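Local atomic coordinates of D-alanyl-D-alanine carboxypeptidase (Penicillin binding protein) family protein (PDB entry 6OSU), a protein that probably removes C-terminal D-alanyl residues from peptidoglycan precursor peptides, acting as a serine-type D-Ala-D-Ala carboxypeptidase of the S11 family. Residues T87-S92 against V111-L116; M103-G108 against L202-T207; D345-A350 against L386-K391; A352-T357 against N419-K424. All blocks are in the same frame, centred on the assembly; numbering follows the deposited sequence.

Contacts 1 and 2 belong to the carboxypeptidase part of the chain, contacts 3 and 4 to the domain related to the C-terminal domain of penicillin-binding protein 5; the centres of contacts 1 and 3 lie about 69 Å apart. The first two are mostly buried and touch, Gly108 N probably bonding to Ile91 O. Contact 1 wedges aliphatic side chains under a two-stranded ribbon, whereas contact 2 centres on an indole gripped by a methionine and a backbone carbonyl. Contacts 3 and 4, only partly buried, join loops and the start of strand 355-359 and rely more on prolines, amides and backbone; residues 419-424 of contact 4 pack against both loops of contact 3.

Contact 1: residues T87-S92 against V111-L116; sequences TMIPIS and VSVRNL
Ile89 drives the end of its longer branch into the notch between Val113 and Leu116, both on the opening turn of helix 113-123. Its CD1 lies 3.4 Å from Val113 CG2, a tight fit, and 3.6 Å from Leu116 CD1, so a single methyl fills the hollow between two others. CD1 reaches the notch with the torsion about CB-CG1 well away from a staggered value (chi2 121°). The two methyls of Leu116 divide the work: CD1 also lies against Ile89 CB, while CD2 meets Ile91 CD1 at 4.2 Å as these two side chains run past each other in opposite senses. Ile91 closes the row by laying CG1 against Val111 CG2. The platform for this packing is a two-stranded antiparallel ribbon that leads directly into a helix. Ile89 and Val111 form its hydrogen-bonded pair, with the bond from Ile89 N to Val111 O (2.8 Å) almost straight. Beyond them, Val113 N donates to Thr87 O at 2.9 Å, just where strand gives way to helix. Ser112 is the N-cap there, its OG accepting from Asn115 N. On the ribbon's other face Met88, bent at each side-chain torsion, curls back until its SD is 4.0 Å from Ser112 CB. Leu132 of helix 126-137 touches both Ile89 and Leu116, and Ala131 of the same helix touches Ile91. Val113 instead fits against Val74 and Ile78 of helix 66-79, whose second residue is Lys67, the predicted proton acceptor.

Contact 2: residues M103-G108 against L202-T207; sequences MYVKAG and LVWNAT
Met103 lays its terminal methyl over the indole of Trp204, with CE 3.7 Å from the centroid of the six-membered ring, over the face but offset somewhat toward the ring's rim (16° off the normal). The bend at the end of the methionine (chi3 -61°) brings this methyl down, leaving SD higher above the same ring in a more distant Met-aromatic contact. CE also meets Leu202 CD2 at 3.8 Å, so it rests on both an aromatic and an aliphatic surface. The nitrogen side of the indole is held by the backbone: Trp204 NE1 donates to Tyr104 O at 3.1 Å, the oxygen lying near the ring plane but somewhat tilted from it. Val105 CG1 adds an oblique contact with Trp204 CZ2 at 3.8 Å. Further along, Lys106, which is exposed, reaches across, and its NZ bonds to Ala206 O at 2.9 Å from above the carbonyl plane. Gln209 ties these pieces together from a second shell: its NE2 serves both Tyr104 O and Ala206 O, and its OE1 accepts from Lys106 N. Asp127 accepts from Met103 N, at the first residue of 103-108. The contact is close to the probable catalytic centre, the Met103 side chain being about 9 Å from those of Ser124 and Lys67, both predicted active-site residues. Loop 103-108 runs beside strand 201-205, the middle strand of a three-stranded sheet between 210-212 and 258-262, while helix 113-123 touches Leu202 through Val123 and Trp204 through Asn115.

Contact 3: residues D345-A350 against L386-K391; sequences DNIPNA and LNAPIK
Ile347 and Ile390 point at each other tip to tip, their CD1 methyls 3.7 Å apart. The Ile347 side chain holds an unusual torsion (chi1 117°, far from a staggered value) in making this approach. Toward the surface the next pair is turned differently: the Pro348 ring crosses the Asn387 side chain at about a right angle, with Pro348 CG 3.7 Å from Asn387 CB. The same ring borders the carbonyl of Leu386, its CD lying 3.1 Å from Leu386 O. Beside these pairs Ala388 directs its methyl at the backbone of the turn, CB being 3.5 Å from Asn349 O and 3.7 Å from Ala350 CA. One nearly straight hydrogen bond, Ala388 N to Pro348 O at 3.1 Å, anchors the two loops. The acceptor belongs to a type II beta turn from Ile347 to Ala350, in which Asn349 takes the left-handed third position. On the other side a cis peptide before Pro389 bends the chain, and Ala388 and Ile390 both face the turn while the proline faces away. Plain loop packing far from the annotated sites, the contact joins the connection between strands 340-343 and 355-359 to that between 376-382 and 395-403. Val396 of strand 395-403 touches Leu386 and Ile390, and the terminal segment adds Val421 against Ile390 and Gln423 against Ala388.

Contact 4: residues A352-T357 against N419-K424; sequences AGQKLT and NNVSQK
Gln354 stretches across Val421 at about a right angle, its extended chain laying the amide carbon CD 3.5 Å from Val421 CA. Its CG also approaches Val421 CG1, at 4.2 Å. The amide ends beside the backbone of Ser422, where the bond from Ser422 N to Gln354 OE1 is too short at 2.5 Å to be trusted in detail. A second amide works in the reverse direction: Asn419 reaches back to the strand and accepts from Thr357 N at 2.7 Å. The donor lies in the carbonyl plane on a lone pair of OD1, although the N-H is bent (131°). With CG beside its own backbone N (chi1 -75°), Asn419 runs past Leu356 in the opposite sense, and its CB meets Leu356 CD1 at 4.1 Å. Thr357 OG1 is hydrogen-bonded to Thr341 OG1 on the adjacent strand 340-343. Strand 355-359 lies between that strand and 409-417 in the five-stranded antiparallel sheet of the distal domain, and residues 419-424 carry the chain on from 409-417, with Val421 packing on Ala344.

Contact 1: residues T87-S92 against V111-L116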
loop_
_atom_site.group_PDB
_atom_site.type_symbol
_atom_site.label_atom_id
_atom_site.label_comp_id
_atom_site.label_asym_id
_atom_site.label_seq_id
_atom_site.Cartn_x
_atom_site.Cartn_y
_atom_site.Cartn_z
ATOM N N THR A 87 -18.129 -2.496 18.784
ATOM C CA THR A 87 -18.013 -1.700 20.002
ATOM C C THR A 87 -18.570 -0.297 19.787
ATOM O O THR A 87 -18.326 0.334 18.756
ATOM C CB THR A 87 -16.548 -1.629 20.449
ATOM O OG1 THR A 87 -16.072 -2.949 20.742
ATOM C CG2 THR A 87 -16.392 -0.752 21.687
ATOM N N MET A 88 -19.329 0.186 20.770
ATOM C CA MET A 88 -19.973 1.494 20.711
ATOM C C MET A 88 -19.140 2.507 21.491
ATOM O O MET A 88 -18.988 2.382 22.709
ATOM C CB MET A 88 -21.392 1.417 21.276
ATOM C CG MET A 88 -22.256 0.330 20.650
ATOM S SD MET A 88 -22.663 0.649 18.922
ATOM C CE MET A 88 -23.595 2.171 19.066
ATOM N N ILE A 89 -18.623 3.510 20.797
ATOM C CA ILE A 89 -17.728 4.503 21.388
ATOM C C ILE A 89 -18.528 5.756 21.715
ATOM O O ILE A 89 -19.278 6.239 20.855
ATOM C CB ILE A 89 -16.558 4.840 20.448
ATOM C CG1 ILE A 89 -15.601 3.658 20.363
ATOM C CG2 ILE A 89 -15.825 6.085 20.923
ATOM C CD1 ILE A 89 -15.440 3.159 18.973
ATOM N N PRO A 90 -18.396 6.312 22.916
ATOM C CA PRO A 90 -19.030 7.601 23.201
ATOM C C PRO A 90 -18.317 8.729 22.472
ATOM O O PRO A 90 -17.095 8.717 22.309
ATOM C CB PRO A 90 -18.891 7.736 24.720
ATOM C CG PRO A 90 -17.663 6.932 25.045
ATOM C CD PRO A 90 -17.656 5.781 24.076
ATOM N N ILE A 91 -19.095 9.708 22.029
ATOM C CA ILE A 91 -18.568 10.873 21.331
ATOM C C ILE A 91 -18.477 12.010 22.338
ATOM O O ILE A 91 -19.501 12.519 22.808
ATOM C CB ILE A 91 -19.445 11.261 20.135
ATOM C CG1 ILE A 91 -19.734 10.038 19.263
ATOM C CG2 ILE A 91 -18.781 12.368 19.330
ATOM C CD1 ILE A 91 -18.501 9.399 18.668
ATOM N N SER A 92 -17.254 12.409 22.676
ATOM C CA SER A 92 -17.061 13.556 23.547
ATOM C C SER A 92 -17.406 14.848 22.811
ATOM O O SER A 92 -17.476 14.896 21.578
ATOM C CB SER A 92 -15.618 13.615 24.047
ATOM O OG SER A 92 -14.710 13.770 22.969
ATOM N N VAL A 111 -21.399 5.521 18.819
ATOM C CA VAL A 111 -21.230 5.140 17.422
ATOM C C VAL A 111 -20.311 3.928 17.367
ATOM O O VAL A 111 -19.322 3.855 18.104
ATOM C CB VAL A 111 -20.663 6.303 16.575
ATOM C CG1 VAL A 111 -20.448 5.869 15.138
ATOM C CG2 VAL A 111 -21.593 7.511 16.623
ATOM N N SER A 112 -20.643 2.971 16.503
ATOM C CA SER A 112 -19.846 1.759 16.404
ATOM C C SER A 112 -18.473 2.056 15.799
ATOM O O SER A 112 -18.265 3.064 15.116
ATOM C CB SER A 112 -20.570 0.702 15.568
ATOM O OG SER A 112 -20.544 1.030 14.192
ATOM N N VAL A 113 -17.522 1.158 16.076
ATOM C CA VAL A 113 -16.196 1.258 15.467
ATOM C C VAL A 113 -16.315 1.232 13.953
ATOM O O VAL A 113 -15.683 2.028 13.249
ATOM C CB VAL A 113 -15.279 0.124 15.964
ATOM C CG1 VAL A 113 -13.934 0.184 15.263
ATOM C CG2 VAL A 113 -15.099 0.183 17.459
ATOM N N ARG A 114 -17.131 0.309 13.432
ATOM C CA ARG A 114 -17.280 0.187 11.987
ATOM C C ARG A 114 -17.700 1.514 11.363
ATOM O O ARG A 114 -17.140 1.930 10.342
ATOM C CB ARG A 114 -18.282 -0.920 11.651
ATOM C CG ARG A 114 -18.071 -1.528 10.268
ATOM C CD ARG A 114 -18.973 -2.733 9.995
ATOM N NE ARG A 114 -18.340 -4.018 10.309
ATOM C CZ ARG A 114 -17.384 -4.591 9.577
ATOM N NH1 ARG A 114 -16.921 -3.991 8.485
ATOM N NH2 ARG A 114 -16.881 -5.766 9.940
ATOM N N ASN A 115 -18.658 2.209 11.983
ATOM C CA ASN A 115 -19.081 3.504 11.457
ATOM C C ASN A 115 -17.981 4.553 11.594
ATOM O O ASN A 115 -17.731 5.322 10.657
ATOM C CB ASN A 115 -20.354 3.972 12.157
ATOM C CG ASN A 115 -21.579 3.200 11.709
ATOM O OD1 ASN A 115 -21.642 2.714 10.581
ATOM N ND2 ASN A 115 -22.568 3.094 12.591
ATOM N N LEU A 116 -17.315 4.605 12.754
ATOM C CA LEU A 116 -16.264 5.599 12.965
ATOM C C LEU A 116 -15.083 5.366 12.032
ATOM O O LEU A 116 -14.513 6.323 11.496
ATOM C CB LEU A 116 -15.798 5.582 14.421
ATOM C CG LEU A 116 -16.748 6.152 15.472
ATOM C CD1 LEU A 116 -16.143 6.014 16.859
ATOM C CD2 LEU A 116 -17.067 7.606 15.169
#

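Contact 2: residues M103-G108 against L202-T207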
loop_
_atom_site.group_PDB
_atom_site.type_symbol
_atom_site.label_atom_id
_atom_site.label_comp_id
_atom_site.label_asym_id
_atom_site.label_seq_id
_atom_site.Cartn_x
_atom_site.Cartn_y
_atom_site.Cartn_z
ATOM N N MET A 103 -17.697 13.577 9.683
ATOM C CA MET A 103 -18.772 12.640 9.395
ATOM C C MET A 103 -20.043 12.993 10.157
ATOM O O MET A 103 -21.081 12.354 9.940
ATOM C CB MET A 103 -18.348 11.202 9.716
ATOM C CG MET A 103 -18.454 10.807 11.176
ATOM S SD MET A 103 -18.176 9.034 11.402
ATOM C CE MET A 103 -19.518 8.352 10.432
ATOM N N TYR A 104 -19.969 13.998 11.038
ATOM C CA TYR A 104 -21.114 14.582 11.737
ATOM C C TYR A 104 -21.661 13.636 12.805
ATOM O O TYR A 104 -22.847 13.304 12.822
ATOM C CB TYR A 104 -22.200 15.014 10.747
ATOM C CG TYR A 104 -21.687 16.062 9.785
ATOM C CD1 TYR A 104 -21.716 17.411 10.119
ATOM C CD2 TYR A 104 -21.141 15.702 8.558
ATOM C CE1 TYR A 104 -21.231 18.373 9.254
ATOM C CE2 TYR A 104 -20.651 16.656 7.685
ATOM C CZ TYR A 104 -20.700 17.992 8.037
ATOM O OH TYR A 104 -20.215 18.948 7.172
ATOM N N VAL A 105 -20.779 13.214 13.709
ATOM C CA VAL A 105 -21.178 12.517 14.926
ATOM C C VAL A 105 -21.498 13.553 15.997
ATOM O O VAL A 105 -20.826 14.587 16.102
ATOM C CB VAL A 105 -20.080 11.543 15.396
ATOM C CG1 VAL A 105 -19.999 10.343 14.462
ATOM C CG2 VAL A 105 -18.737 12.248 15.474
ATOM N N LYS A 106 -22.536 13.286 16.782
ATOM C CA LYS A 106 -23.001 14.218 17.799
ATOM C C LYS A 106 -22.386 13.891 19.154
ATOM O O LYS A 106 -22.097 12.734 19.466
ATOM C CB LYS A 106 -24.525 14.183 17.913
ATOM C CG LYS A 106 -25.271 14.644 16.675
ATOM C CD LYS A 106 -26.770 14.433 16.853
ATOM C CE LYS A 106 -27.585 15.248 15.861
ATOM N NZ LYS A 106 -27.285 14.888 14.452
ATOM N N ALA A 107 -22.201 14.929 19.966
ATOM C CA ALA A 107 -21.695 14.738 21.317
ATOM C C ALA A 107 -22.718 13.999 22.170
ATOM O O ALA A 107 -23.919 14.276 22.111
ATOM C CB ALA A 107 -21.360 16.086 21.951
ATOM N N GLY A 108 -22.233 13.053 22.972
ATOM C CA GLY A 108 -23.089 12.256 23.825
ATOM C C GLY A 108 -23.673 11.023 23.172
ATOM O O GLY A 108 -24.275 10.196 23.871
ATOM N N LEU A 202 -20.276 7.390 1.857
ATOM C CA LEU A 202 -20.896 7.162 3.155
ATOM C C LEU A 202 -22.288 7.776 3.169
ATOM O O LEU A 202 -22.436 8.993 3.009
ATOM C CB LEU A 202 -20.041 7.746 4.286
ATOM C CG LEU A 202 -20.675 7.745 5.680
ATOM C CD1 LEU A 202 -20.987 6.327 6.142
ATOM C CD2 LEU A 202 -19.780 8.453 6.682
ATOM N N VAL A 203 -23.301 6.936 3.355
ATOM C CA VAL A 203 -24.678 7.375 3.559
ATOM C C VAL A 203 -24.926 7.353 5.060
ATOM O O VAL A 203 -25.029 6.280 5.663
ATOM C CB VAL A 203 -25.675 6.480 2.812
ATOM C CG1 VAL A 203 -27.091 7.024 2.961
ATOM C CG2 VAL A 203 -25.285 6.360 1.346
ATOM N N TRP A 204 -25.030 8.534 5.669
ATOM C CA TRP A 204 -24.971 8.685 7.119
ATOM C C TRP A 204 -26.263 9.302 7.633
ATOM O O TRP A 204 -26.616 10.423 7.251
ATOM C CB TRP A 204 -23.761 9.538 7.508
ATOM C CG TRP A 204 -23.676 9.921 8.950
ATOM C CD1 TRP A 204 -23.867 11.165 9.476
ATOM C CD2 TRP A 204 -23.351 9.065 10.054
ATOM N NE1 TRP A 204 -23.689 11.136 10.840
ATOM C CE2 TRP A 204 -23.372 9.859 11.219
ATOM C CE3 TRP A 204 -23.049 7.703 10.172
ATOM C CZ2 TRP A 204 -23.106 9.339 12.484
ATOM C CZ3 TRP A 204 -22.784 7.188 11.430
ATOM C CH2 TRP A 204 -22.814 8.005 12.569
ATOM N N ASN A 205 -26.966 8.570 8.498
ATOM C CA ASN A 205 -28.164 9.077 9.167
ATOM C C ASN A 205 -27.711 9.822 10.416
ATOM O O ASN A 205 -27.409 9.208 11.442
ATOM C CB ASN A 205 -29.119 7.939 9.514
ATOM C CG ASN A 205 -30.476 8.435 10.002
ATOM O OD1 ASN A 205 -30.600 9.548 10.513
ATOM N ND2 ASN A 205 -31.501 7.600 9.845
ATOM N N ALA A 206 -27.663 11.153 10.333
ATOM C CA ALA A 206 -27.209 11.939 11.473
ATOM C C ALA A 206 -28.221 11.926 12.613
ATOM O O ALA A 206 -27.846 12.132 13.773
ATOM C CB ALA A 206 -26.914 13.373 11.039
ATOM N N THR A 207 -29.499 11.689 12.312
ATOM C CA THR A 207 -30.510 11.654 13.364
ATOM C C THR A 207 -30.320 10.439 14.264
ATOM O O THR A 207 -30.197 10.572 15.488
ATOM C CB THR A 207 -31.913 11.659 12.752
ATOM O OG1 THR A 207 -32.165 12.926 12.129
ATOM C CG2 THR A 207 -32.965 11.406 13.824
#

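Contact 3: residues D345-A350 against L386-K391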
loop_
_atom_site.group_PDB
_atom_site.type_symbol
_atom_site.label_atom_id
_atom_site.label_comp_id
_atom_site.label_asym_id
_atom_site.label_seq_id
_atom_site.Cartn_x
_atom_site.Cartn_y
_atom_site.Cartn_z
ATOM N N ASP A 345 37.978 -28.351 -9.990
ATOM C CA ASP A 345 39.370 -28.467 -10.415
ATOM C C ASP A 345 40.011 -27.102 -10.608
ATOM O O ASP A 345 41.208 -26.932 -10.350
ATOM C CB ASP A 345 39.466 -29.277 -11.704
ATOM C CG ASP A 345 38.664 -30.547 -11.642
ATOM O OD1 ASP A 345 38.526 -31.223 -12.683
ATOM O OD2 ASP A 345 38.152 -30.855 -10.545
ATOM N N ASN A 346 39.232 -26.118 -11.060
ATOM C CA ASN A 346 39.810 -24.823 -11.401
ATOM C C ASN A 346 40.163 -24.009 -10.163
ATOM O O ASN A 346 41.064 -23.164 -10.221
ATOM C CB ASN A 346 38.851 -24.038 -12.297
ATOM C CG ASN A 346 39.216 -24.136 -13.763
ATOM O OD1 ASN A 346 38.892 -25.116 -14.431
ATOM N ND2 ASN A 346 39.896 -23.116 -14.271
ATOM N N ILE A 347 39.474 -24.230 -9.050
ATOM C CA ILE A 347 39.766 -23.428 -7.853
ATOM C C ILE A 347 41.163 -23.779 -7.348
ATOM O O ILE A 347 41.565 -24.956 -7.417
ATOM C CB ILE A 347 38.696 -23.660 -6.777
ATOM C CG1 ILE A 347 39.294 -24.292 -5.514
ATOM C CG2 ILE A 347 37.532 -24.487 -7.336
ATOM C CD1 ILE A 347 38.265 -24.804 -4.528
ATOM N N PRO A 348 41.957 -22.809 -6.888
ATOM C CA PRO A 348 43.357 -23.104 -6.560
ATOM C C PRO A 348 43.486 -24.036 -5.364
ATOM O O PRO A 348 42.624 -24.083 -4.485
ATOM C CB PRO A 348 43.954 -21.719 -6.269
ATOM C CG PRO A 348 42.798 -20.856 -5.952
ATOM C CD PRO A 348 41.666 -21.368 -6.793
ATOM N N ASN A 349 44.578 -24.803 -5.363
ATOM C CA ASN A 349 44.961 -25.738 -4.306
ATOM C C ASN A 349 43.976 -26.882 -4.123
ATOM O O ASN A 349 44.060 -27.591 -3.125
ATOM C CB ASN A 349 45.144 -25.035 -2.956
ATOM C CG ASN A 349 46.522 -24.419 -2.793
ATOM O OD1 ASN A 349 47.541 -25.074 -3.017
ATOM N ND2 ASN A 349 46.558 -23.158 -2.382
ATOM N N ALA A 350 43.063 -27.104 -5.059
ATOM C CA ALA A 350 42.008 -28.091 -4.879
ATOM C C ALA A 350 42.379 -29.449 -5.470
ATOM O O ALA A 350 43.096 -29.544 -6.472
ATOM C CB ALA A 350 40.704 -27.602 -5.508
ATOM N N LEU A 386 39.355 -17.551 -3.349
ATOM C CA LEU A 386 38.874 -18.808 -2.794
ATOM C C LEU A 386 39.824 -19.933 -3.189
ATOM O O LEU A 386 40.036 -20.183 -4.380
ATOM C CB LEU A 386 37.459 -19.106 -3.285
ATOM C CG LEU A 386 36.796 -20.340 -2.678
ATOM C CD1 LEU A 386 36.616 -20.154 -1.179
ATOM C CD2 LEU A 386 35.465 -20.632 -3.352
ATOM N N ASN A 387 40.386 -20.608 -2.191
ATOM C CA ASN A 387 41.226 -21.771 -2.426
ATOM C C ASN A 387 40.866 -22.850 -1.416
ATOM O O ASN A 387 40.283 -22.577 -0.363
ATOM C CB ASN A 387 42.721 -21.426 -2.342
ATOM C CG ASN A 387 43.017 -20.352 -1.310
ATOM O OD1 ASN A 387 42.888 -20.579 -0.107
ATOM N ND2 ASN A 387 43.425 -19.177 -1.779
ATOM N N ALA A 388 41.206 -24.088 -1.758
ATOM C CA ALA A 388 40.960 -25.198 -0.856
ATOM C C ALA A 388 41.911 -25.121 0.338
ATOM O O ALA A 388 43.049 -24.662 0.207
ATOM C CB ALA A 388 41.140 -26.525 -1.587
ATOM N N PRO A 389 41.475 -25.584 1.521
ATOM C CA PRO A 389 40.203 -26.260 1.818
ATOM C C PRO A 389 39.004 -25.334 2.033
ATOM O O PRO A 389 39.166 -24.174 2.413
ATOM C CB PRO A 389 40.520 -27.015 3.110
ATOM C CG PRO A 389 41.505 -26.136 3.798
ATOM C CD PRO A 389 42.349 -25.525 2.707
ATOM N N ILE A 390 37.808 -25.866 1.784
ATOM C CA ILE A 390 36.544 -25.190 2.050
ATOM C C ILE A 390 35.645 -26.173 2.786
ATOM O O ILE A 390 35.558 -27.344 2.400
ATOM C CB ILE A 390 35.861 -24.706 0.756
ATOM C CG1 ILE A 390 36.807 -23.822 -0.062
ATOM C CG2 ILE A 390 34.566 -23.974 1.074
ATOM C CD1 ILE A 390 36.427 -23.718 -1.519
ATOM N N LYS A 391 34.977 -25.703 3.835
ATOM C CA LYS A 391 34.117 -26.562 4.635
ATOM C C LYS A 391 32.651 -26.348 4.274
ATOM O O LYS A 391 32.262 -25.289 3.777
ATOM C CB LYS A 391 34.320 -26.316 6.133
ATOM C CG LYS A 391 33.744 -27.426 7.014
ATOM C CD LYS A 391 33.382 -26.921 8.399
ATOM C CE LYS A 391 34.595 -26.857 9.304
ATOM N NZ LYS A 391 34.265 -26.199 10.596
#

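Contact 4: residues A352-T357 against N419-K424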
loop_
_atom_site.group_PDB
_atom_site.type_symbol
_atom_site.label_atom_id
_atom_site.label_comp_id
_atom_site.label_asym_id
_atom_site.label_seq_id
_atom_site.Cartn_x
_atom_site.Cartn_y
_atom_site.Cartn_z
ATOM N N ALA A 352 41.697 -32.776 -7.606
ATOM C CA ALA A 352 41.115 -32.777 -8.946
ATOM C C ALA A 352 39.826 -33.593 -9.037
ATOM O O ALA A 352 39.057 -33.416 -9.992
ATOM C CB ALA A 352 42.133 -33.306 -9.957
ATOM N N GLY A 353 39.574 -34.499 -8.088
ATOM C CA GLY A 353 38.435 -35.391 -8.226
ATOM C C GLY A 353 37.107 -34.774 -7.835
ATOM O O GLY A 353 36.064 -35.161 -8.366
ATOM N N GLN A 354 37.124 -33.768 -6.968
ATOM C CA GLN A 354 35.903 -33.369 -6.293
ATOM C C GLN A 354 35.131 -32.296 -7.069
ATOM O O GLN A 354 35.635 -31.656 -8.001
ATOM C CB GLN A 354 36.230 -32.883 -4.882
ATOM C CG GLN A 354 37.600 -32.242 -4.751
ATOM C CD GLN A 354 38.051 -32.131 -3.311
ATOM O OE1 GLN A 354 39.067 -31.501 -3.016
ATOM N NE2 GLN A 354 37.299 -32.743 -2.405
ATOM N N LYS A 355 33.867 -32.133 -6.679
ATOM C CA LYS A 355 32.981 -31.102 -7.202
ATOM C C LYS A 355 32.401 -30.309 -6.038
ATOM O O LYS A 355 32.369 -30.776 -4.897
ATOM C CB LYS A 355 31.839 -31.698 -8.043
ATOM C CG LYS A 355 32.143 -31.839 -9.530
ATOM C CD LYS A 355 31.900 -33.263 -10.018
ATOM C CE LYS A 355 30.533 -33.790 -9.589
ATOM N NZ LYS A 355 29.402 -32.968 -10.104
ATOM N N LEU A 356 31.931 -29.099 -6.337
ATOM C CA LEU A 356 31.423 -28.180 -5.323
ATOM C C LEU A 356 29.982 -27.799 -5.636
ATOM O O LEU A 356 29.695 -27.280 -6.720
ATOM C CB LEU A 356 32.290 -26.922 -5.234
ATOM C CG LEU A 356 31.820 -25.851 -4.245
ATOM C CD1 LEU A 356 31.844 -26.381 -2.819
ATOM C CD2 LEU A 356 32.656 -24.583 -4.366
ATOM N N THR A 357 29.086 -28.042 -4.682
ATOM C CA THR A 357 27.699 -27.602 -4.756
ATOM C C THR A 357 27.480 -26.467 -3.764
ATOM O O THR A 357 27.964 -26.521 -2.629
ATOM C CB THR A 357 26.729 -28.750 -4.453
ATOM O OG1 THR A 357 26.857 -29.765 -5.456
ATOM C CG2 THR A 357 25.293 -28.258 -4.423
ATOM N N ASN A 419 29.342 -28.807 -0.051
ATOM C CA ASN A 419 30.327 -29.878 -0.150
ATOM C C ASN A 419 31.584 -29.500 0.625
ATOM O O ASN A 419 31.675 -28.431 1.234
ATOM C CB ASN A 419 30.695 -30.169 -1.608
ATOM C CG ASN A 419 29.618 -30.924 -2.348
ATOM O OD1 ASN A 419 29.063 -30.428 -3.325
ATOM N ND2 ASN A 419 29.327 -32.141 -1.899
ATOM N N ASN A 420 32.564 -30.398 0.575
ATOM C CA ASN A 420 33.911 -30.158 1.070
ATOM C C ASN A 420 34.889 -30.347 -0.078
ATOM O O ASN A 420 34.688 -31.212 -0.936
ATOM C CB ASN A 420 34.264 -31.114 2.220
ATOM C CG ASN A 420 33.677 -30.679 3.545
ATOM O OD1 ASN A 420 33.843 -29.539 3.960
ATOM N ND2 ASN A 420 32.988 -31.593 4.220
ATOM N N VAL A 421 35.941 -29.534 -0.105
ATOM C CA VAL A 421 37.036 -29.701 -1.052
ATOM C C VAL A 421 38.334 -29.806 -0.270
ATOM O O VAL A 421 38.575 -29.028 0.661
ATOM C CB VAL A 421 37.104 -28.552 -2.076
ATOM C CG1 VAL A 421 36.032 -28.739 -3.132
ATOM C CG2 VAL A 421 36.953 -27.216 -1.373
ATOM N N SER A 422 39.163 -30.776 -0.647
ATOM C CA SER A 422 40.408 -31.082 0.042
ATOM C C SER A 422 41.573 -30.510 -0.750
ATOM O O SER A 422 41.643 -30.682 -1.971
ATOM C CB SER A 422 40.571 -32.592 0.210
ATOM O OG SER A 422 39.338 -33.184 0.576
ATOM N N GLN A 423 42.475 -29.817 -0.061
ATOM C CA GLN A 423 43.628 -29.251 -0.741
ATOM C C GLN A 423 44.642 -30.344 -1.049
ATOM O O GLN A 423 44.681 -31.387 -0.391
ATOM C CB GLN A 423 44.273 -28.143 0.095
ATOM C CG GLN A 423 45.254 -28.629 1.149
ATOM C CD GLN A 423 44.599 -28.904 2.488
ATOM O OE1 GLN A 423 44.948 -28.291 3.496
ATOM N NE2 GLN A 423 43.651 -29.832 2.510
ATOM N N LYS A 424 45.455 -30.106 -2.074
ATOM C CA LYS A 424 46.468 -31.069 -2.490
ATOM C C LYS A 424 47.761 -30.867 -1.709
ATOM O O LYS A 424 47.762 -30.895 -0.477
ATOM C CB LYS A 424 46.730 -30.956 -3.995
ATOM C CG LYS A 424 47.513 -29.721 -4.412
ATOM C CD LYS A 424 46.994 -29.158 -5.729
ATOM C CE LYS A 424 46.543 -30.263 -6.677
ATOM N NZ LYS A 424 46.159 -29.736 -8.016
#